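Local coordinates for F-actin-capping protein subunit alpha (PDB 7A0H) that probably caps the fast-growing (barbed) ends of actin filaments independently of calcium, blocking subunit exchange there, and crystallises as an asymmetric homodimer, at residues 192-197 and 211-216; 114-119 and 241-246. All blocks are in the same frame, centred on the assembly; numbering follows the deposited sequence.

Contact 1: 192-197 and 211-216; sequences WRSSWN and GTIDVV
Ile213 lies between two tryptophans of the neighbouring strand and touches both. Its CG2 methyl sits over the six-membered ring of Trp192, 3.7 Å from CH2 and displaced toward the rim, a CH-pi contact. Its other branch turns to Trp196, with CG1 4.2 Å from CZ2. The Trp192 side chain swings back over the partner strand because CG is anti to the backbone N (chi1 173°), which also brings CE3 to 3.7 Å from Val215 CG2. Trp196 takes the other course, CG anti to its own carbonyl carbon (chi1 -61°), and lays its ring on Gly211, whose CA stands 3.4 Å from CE3 over the ring face. Having no side chain, Gly211 presents bare backbone, and the indole lies flat on it. Helix 243-266 covers this face of the sheet, while Pro285 and Ile283 of the second subunit pack on Trp192 and Val215.

Ser194 OG brings a polar atom to this apolar layer. Trp196 NE1 donates to it in the indole plane at 2.7 Å and almost straight (173°), and Glu258 is a further partner.

The strands, 187-200 and 206-220, form a beta hairpin in the five-stranded antiparallel sheet. Arg193 and Asp214 form one hydrogen-bonded pair, and Ser195 with Thr212 the next, Thr212 N reaching Ser195 O at 2.8 Å.

On the polar face, water 1 lies 2.9 Å from both Ser195 OG and Thr212 O and more weakly meets Arg193 O; it has more acceptors in reach than protons to give. Arg193 and Asp214 meet through their CB atoms, but their charged ends part: Arg193 reaches Tyr57 O and Asp180, Asp214 pairs with Arg230. Backbone bonds thus set the register, while the tryptophan face suits burial beneath the helix and the other suits water and ion pairs.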
loop_
_atom_site.group_PDB
_atom_site.type_symbol
_atom_site.label_atom_id
_atom_site.label_comp_id
_atom_site.label_asym_id
_atom_site.label_seq_id
_atom_site.Cartn_x
_atom_site.Cartn_y
_atom_site.Cartn_z
ATOM N N TRP A 192 3.732 -16.379 3.252
ATOM C CA TRP A 192 3.724 -17.354 2.168
ATOM C C TRP A 192 2.524 -18.261 2.366
ATOM O O TRP A 192 2.343 -18.854 3.439
ATOM C CB TRP A 192 5.027 -18.144 2.163
ATOM C CG TRP A 192 5.160 -19.340 1.200
ATOM C CD1 TRP A 192 4.770 -20.630 1.439
ATOM C CD2 TRP A 192 5.729 -19.338 -0.100
ATOM N NE1 TRP A 192 5.061 -21.420 0.391
ATOM C CE2 TRP A 192 5.659 -20.675 -0.585
ATOM C CE3 TRP A 192 6.316 -18.351 -0.900
ATOM C CZ2 TRP A 192 6.133 -21.048 -1.845
ATOM C CZ3 TRP A 192 6.816 -18.722 -2.152
ATOM C CH2 TRP A 192 6.709 -20.071 -2.612
ATOM N N ARG A 193 1.699 -18.330 1.339
ATOM C CA ARG A 193 0.498 -19.149 1.281
ATOM C C ARG A 193 0.478 -19.922 -0.057
ATOM O O ARG A 193 0.417 -19.319 -1.143
ATOM C CB ARG A 193 -0.755 -18.251 1.415
ATOM C CG ARG A 193 -0.957 -17.582 2.790
ATOM C CD ARG A 193 -0.954 -18.571 3.775
ATOM N NE ARG A 193 -1.265 -18.179 5.108
ATOM C CZ ARG A 193 -0.430 -17.709 6.014
ATOM N NH1 ARG A 193 0.825 -17.500 5.739
ATOM N NH2 ARG A 193 -0.903 -17.435 7.242
ATOM N N SER A 194 0.492 -21.247 0.012
ATOM C CA SER A 194 0.555 -22.102 -1.193
ATOM C C SER A 194 -0.604 -23.089 -1.153
ATOM O O SER A 194 -0.673 -23.960 -0.258
ATOM C CB SER A 194 1.904 -22.844 -1.283
ATOM O OG SER A 194 1.919 -23.725 -2.414
ATOM N N SER A 195 -1.520 -22.962 -2.079
ATOM C CA SER A 195 -2.756 -23.692 -1.930
ATOM C C SER A 195 -3.102 -24.458 -3.186
ATOM O O SER A 195 -2.911 -23.950 -4.307
ATOM C CB SER A 195 -3.963 -22.683 -1.496
ATOM O OG SER A 195 -4.124 -21.688 -2.487
ATOM N N TRP A 196 -3.671 -25.652 -3.005
ATOM C CA TRP A 196 -3.774 -26.658 -4.081
ATOM C C TRP A 196 -5.093 -27.386 -3.927
ATOM O O TRP A 196 -5.468 -27.797 -2.803
ATOM C CB TRP A 196 -2.567 -27.644 -3.999
ATOM C CG TRP A 196 -1.320 -26.851 -4.197
ATOM C CD1 TRP A 196 -0.587 -26.237 -3.217
ATOM C CD2 TRP A 196 -0.702 -26.497 -5.448
ATOM N NE1 TRP A 196 0.405 -25.446 -3.776
ATOM C CE2 TRP A 196 0.372 -25.621 -5.136
ATOM C CE3 TRP A 196 -0.937 -26.864 -6.789
ATOM C CZ2 TRP A 196 1.288 -25.168 -6.127
ATOM C CZ3 TRP A 196 -0.097 -26.343 -7.780
ATOM C CH2 TRP A 196 1.022 -25.505 -7.431
ATOM N N ASN A 197 -5.815 -27.462 -5.034
ATOM C CA ASN A 197 -7.054 -28.226 -5.083
ATOM C C ASN A 197 -7.043 -29.295 -6.191
ATOM O O ASN A 197 -6.568 -29.071 -7.321
ATOM C CB ASN A 197 -8.199 -27.271 -5.325
ATOM C CG ASN A 197 -9.507 -27.848 -4.947
ATOM O OD1 ASN A 197 -9.796 -28.064 -3.774
ATOM N ND2 ASN A 197 -10.322 -28.122 -5.946
ATOM N N GLY A 211 -3.445 -24.622 -8.535
ATOM C CA GLY A 211 -2.776 -24.084 -7.376
ATOM C C GLY A 211 -2.612 -22.589 -7.483
ATOM O O GLY A 211 -2.700 -21.982 -8.566
ATOM N N THR A 212 -2.386 -21.986 -6.304
ATOM C CA THR A 212 -2.100 -20.555 -6.194
ATOM C C THR A 212 -1.014 -20.357 -5.159
ATOM O O THR A 212 -1.069 -20.950 -4.074
ATOM C CB THR A 212 -3.364 -19.783 -5.813
ATOM O OG1 THR A 212 -4.413 -20.061 -6.761
ATOM C CG2 THR A 212 -3.118 -18.220 -5.717
ATOM N N ILE A 213 0.009 -19.607 -5.520
ATOM C CA ILE A 213 1.061 -19.248 -4.582
ATOM C C ILE A 213 1.055 -17.728 -4.378
ATOM O O ILE A 213 1.256 -16.963 -5.329
ATOM C CB ILE A 213 2.452 -19.733 -5.058
ATOM C CG1 ILE A 213 2.484 -21.298 -5.135
ATOM C CG2 ILE A 213 3.466 -19.234 -4.109
ATOM C CD1 ILE A 213 3.828 -21.861 -5.567
ATOM N N ASP A 214 0.870 -17.311 -3.128
ATOM C CA ASP A 214 0.759 -15.900 -2.742
ATOM C C ASP A 214 1.957 -15.531 -1.895
ATOM O O ASP A 214 2.241 -16.212 -0.903
ATOM C CB ASP A 214 -0.507 -15.658 -1.954
ATOM C CG ASP A 214 -1.776 -15.578 -2.844
ATOM O OD1 ASP A 214 -1.737 -14.944 -3.932
ATOM O OD2 ASP A 214 -2.841 -16.123 -2.412
ATOM N N VAL A 215 2.690 -14.499 -2.299
ATOM C CA VAL A 215 3.814 -13.987 -1.518
ATOM C C VAL A 215 3.503 -12.522 -1.191
ATOM O O VAL A 215 3.171 -11.748 -2.100
ATOM C CB VAL A 215 5.126 -14.064 -2.291
ATOM C CG1 VAL A 215 6.292 -13.894 -1.354
ATOM C CG2 VAL A 215 5.259 -15.420 -2.937
ATOM N N VAL A 216 3.588 -12.147 0.091
ATOM C CA VAL A 216 3.240 -10.785 0.501
ATOM C C VAL A 216 4.330 -10.276 1.410
ATOM O O VAL A 216 4.541 -10.840 2.506
ATOM C CB VAL A 216 1.903 -10.663 1.276
ATOM C CG1 VAL A 216 1.539 -9.148 1.470
ATOM C CG2 VAL A 216 0.759 -11.396 0.618
HETATM O O HOH W 1 -2.373 -19.526 -1.856
#

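Contact 2: 114-119 and 241-246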
loop_
_atom_site.group_PDB
_atom_site.type_symbol
_atom_site.label_atom_id
_atom_site.label_comp_id
_atom_site.label_asym_id
_atom_site.label_seq_id
_atom_site.Cartn_x
_atom_site.Cartn_y
_atom_site.Cartn_z
ATOM N N GLU A 114 -10.794 -40.339 3.185
ATOM C CA GLU A 114 -9.885 -40.036 4.278
ATOM C C GLU A 114 -8.530 -40.679 4.022
ATOM O O GLU A 114 -7.506 -40.191 4.493
ATOM C CB GLU A 114 -10.522 -40.473 5.616
ATOM C CG GLU A 114 -9.674 -40.314 6.901
ATOM C CD GLU A 114 -9.258 -38.868 7.198
ATOM O OE1 GLU A 114 -9.758 -37.959 6.486
ATOM O OE2 GLU A 114 -8.434 -38.674 8.139
ATOM N N LYS A 115 -8.490 -41.793 3.317
ATOM C CA LYS A 115 -7.193 -42.417 3.068
ATOM C C LYS A 115 -6.392 -41.581 2.078
ATOM O O LYS A 115 -5.195 -41.328 2.276
ATOM C CB LYS A 115 -7.420 -43.830 2.526
ATOM C CG LYS A 115 -7.792 -44.907 3.541
ATOM C CD LYS A 115 -7.868 -46.300 2.841
ATOM C CE LYS A 115 -8.358 -47.416 3.775
ATOM N NZ LYS A 115 -9.321 -48.374 3.099
ATOM N N TYR A 116 -7.062 -41.013 1.083
ATOM C CA TYR A 116 -6.385 -40.050 0.224
ATOM C C TYR A 116 -5.858 -38.867 1.022
ATOM O O TYR A 116 -4.701 -38.461 0.840
ATOM C CB TYR A 116 -7.377 -39.604 -0.832
ATOM C CG TYR A 116 -7.496 -40.518 -2.038
ATOM C CD1 TYR A 116 -6.623 -40.417 -3.113
ATOM C CD2 TYR A 116 -8.459 -41.492 -2.093
ATOM C CE1 TYR A 116 -6.741 -41.232 -4.249
ATOM C CE2 TYR A 116 -8.588 -42.301 -3.196
ATOM C CZ TYR A 116 -7.706 -42.171 -4.264
ATOM O OH TYR A 116 -7.817 -42.951 -5.345
ATOM N N ARG A 117 -6.702 -38.317 1.935
ATOM C CA ARG A 117 -6.340 -37.129 2.720
ATOM C C ARG A 117 -5.156 -37.437 3.617
ATOM O O ARG A 117 -4.219 -36.619 3.757
ATOM C CB ARG A 117 -7.560 -36.648 3.565
ATOM C CG ARG A 117 -7.367 -35.181 4.212
ATOM C CD ARG A 117 -8.271 -34.909 5.457
ATOM N NE ARG A 117 -7.819 -35.752 6.549
ATOM C CZ ARG A 117 -6.723 -35.549 7.273
ATOM N NH1 ARG A 117 -5.949 -34.482 7.088
ATOM N NH2 ARG A 117 -6.438 -36.432 8.212
ATOM N N VAL A 118 -5.210 -38.588 4.275
ATOM C CA VAL A 118 -4.120 -38.935 5.185
ATOM C C VAL A 118 -2.816 -39.012 4.387
ATOM O O VAL A 118 -1.799 -38.411 4.785
ATOM C CB VAL A 118 -4.413 -40.231 5.930
ATOM C CG1 VAL A 118 -3.196 -40.726 6.622
ATOM C CG2 VAL A 118 -5.585 -40.018 7.056
ATOM N N ALA A 119 -2.844 -39.732 3.235
ATOM C CA ALA A 119 -1.643 -39.887 2.418
ATOM C C ALA A 119 -1.168 -38.529 1.901
ATOM O O ALA A 119 0.034 -38.204 1.920
ATOM C CB ALA A 119 -1.924 -40.808 1.210
ATOM N N ASN A 241 -4.796 -45.927 -9.113
ATOM C CA ASN A 241 -5.545 -46.181 -7.904
ATOM C C ASN A 241 -4.673 -46.402 -6.675
ATOM O O ASN A 241 -5.212 -46.624 -5.594
ATOM C CB ASN A 241 -6.526 -47.349 -8.127
ATOM C CG ASN A 241 -5.862 -48.701 -8.382
ATOM O OD1 ASN A 241 -4.634 -48.880 -8.351
ATOM N ND2 ASN A 241 -6.710 -49.682 -8.643
ATOM N N ASP A 242 -3.347 -46.348 -6.785
ATOM C CA ASP A 242 -2.511 -46.470 -5.586
ATOM C C ASP A 242 -2.496 -45.119 -4.874
ATOM O O ASP A 242 -2.027 -44.139 -5.461
ATOM C CB ASP A 242 -1.084 -46.911 -5.951
ATOM C CG ASP A 242 -0.177 -46.995 -4.713
ATOM O OD1 ASP A 242 0.418 -45.961 -4.340
ATOM O OD2 ASP A 242 -0.073 -48.085 -4.092
ATOM N N ILE A 243 -2.951 -45.091 -3.604
ATOM C CA ILE A 243 -3.273 -43.849 -2.904
ATOM C C ILE A 243 -2.001 -43.087 -2.557
ATOM O O ILE A 243 -1.879 -41.859 -2.779
ATOM C CB ILE A 243 -4.164 -44.130 -1.667
ATOM C CG1 ILE A 243 -5.540 -44.628 -2.160
ATOM C CG2 ILE A 243 -4.322 -42.862 -0.765
ATOM C CD1 ILE A 243 -6.457 -45.174 -1.078
ATOM N N GLU A 244 -1.004 -43.806 -2.092
ATOM C CA GLU A 244 0.243 -43.156 -1.754
ATOM C C GLU A 244 0.939 -42.588 -2.980
ATOM O O GLU A 244 1.466 -41.450 -2.947
ATOM C CB GLU A 244 1.125 -44.177 -1.084
ATOM C CG GLU A 244 2.436 -43.664 -0.772
ATOM C CD GLU A 244 3.324 -44.645 0.002
ATOM O OE1 GLU A 244 2.833 -45.655 0.591
ATOM O OE2 GLU A 244 4.552 -44.393 -0.059
ATOM N N ASN A 245 0.935 -43.320 -4.082
ATOM C CA ASN A 245 1.576 -42.805 -5.287
ATOM C C ASN A 245 0.851 -41.563 -5.782
ATOM O O ASN A 245 1.466 -40.647 -6.335
ATOM C CB ASN A 245 1.593 -43.857 -6.397
ATOM C CG ASN A 245 2.589 -45.014 -6.156
ATOM O OD1 ASN A 245 3.438 -44.964 -5.254
ATOM N ND2 ASN A 245 2.448 -46.086 -6.980
ATOM N N PHE A 246 -0.481 -41.563 -5.637
ATOM C CA PHE A 246 -1.319 -40.392 -5.929
ATOM C C PHE A 246 -0.829 -39.147 -5.168
ATOM O O PHE A 246 -0.576 -38.121 -5.763
ATOM C CB PHE A 246 -2.784 -40.752 -5.585
ATOM C CG PHE A 246 -3.828 -39.605 -5.801
ATOM C CD1 PHE A 246 -4.619 -39.573 -6.950
ATOM C CD2 PHE A 246 -4.010 -38.596 -4.837
ATOM C CE1 PHE A 246 -5.573 -38.577 -7.155
ATOM C CE2 PHE A 246 -4.921 -37.546 -5.048
ATOM C CZ PHE A 246 -5.751 -37.554 -6.185
HETATM O O HOH W 2 -7.670 -46.208 -4.795
#
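Tyr116 and Phe246 meet as a T-shaped pair, the tyrosine presenting its edge to the phenylalanine face. The ring planes stand at 82° and the centroids are 4.9 Å apart. Tyr116 CE1 comes down over the middle of the Phe246 ring, while CD1 lies 3.6 Å from Phe246 CD2. Phe246 offers this face because its CG is anti to the backbone N (chi1 179°), which extends the ring toward helix 112-131. Phe200 joins both rings, edge-to-face with Tyr116.

The aliphatic contacts centre on Ile243, whose branches divide the work. CG1 rests over a face of the Tyr116 ring, 4.0 Å from the centroid, in a CH-pi contact. CG2 presses against the other helix itself, 3.5 Å from Lys115 O and 3.7 Å from Ala119 CB. CD1 touches Lys115 CB, at the base of a chain that then leads away. Ile243 thus reaches successive residues and the next turn of the facing helix.

Here the first turn of helix 243-266, just after strand 223-238, docks against the early turns of helix 112-131. Asp242 is the N-cap: its OD1 accepts from Asn245 N at 2.7 Å, tying down an amide that the helix leaves without a backbone acceptor.

Polar interactions lie around this apolar patch, and no direct hydrogen bond joins the two segments. Water 2 lies weakly bound to Tyr116 OH and donates to Asn241 O at 2.6 Å. On the side of helix 112-131 turned from Ile243, Arg117 grips Glu114 side-on, NE to OE1 at 2.9 Å and NH2 to OE2, with both carboxylate oxygens met on their syn sides. Lys86 also pairs with Glu114, and Arg117 NH1 bonds to Asn84 and Val162 O.

How the contacts relate
Contact 1 belongs to the core: its centre lies about 7 Å from the centre of the chain, against about 23 Å for contact 2, which is only partly buried. Helix 243-266 serves both, covering the tryptophan face of strands 187-200 and 206-220 in contact 1 and meeting helix 112-131 with its first turn in contact 2. Backbone bonding across adjacent strands holds the first, with side chains layered on it; the second depends on side-chain packing and a weak water link. Aromatic rings recur in each, but against aliphatic groups and glycine at 192-197/211-216, and against another ring as well at 114-119/241-246. The contacts do not touch; their nearest atoms are about 8 Å apart.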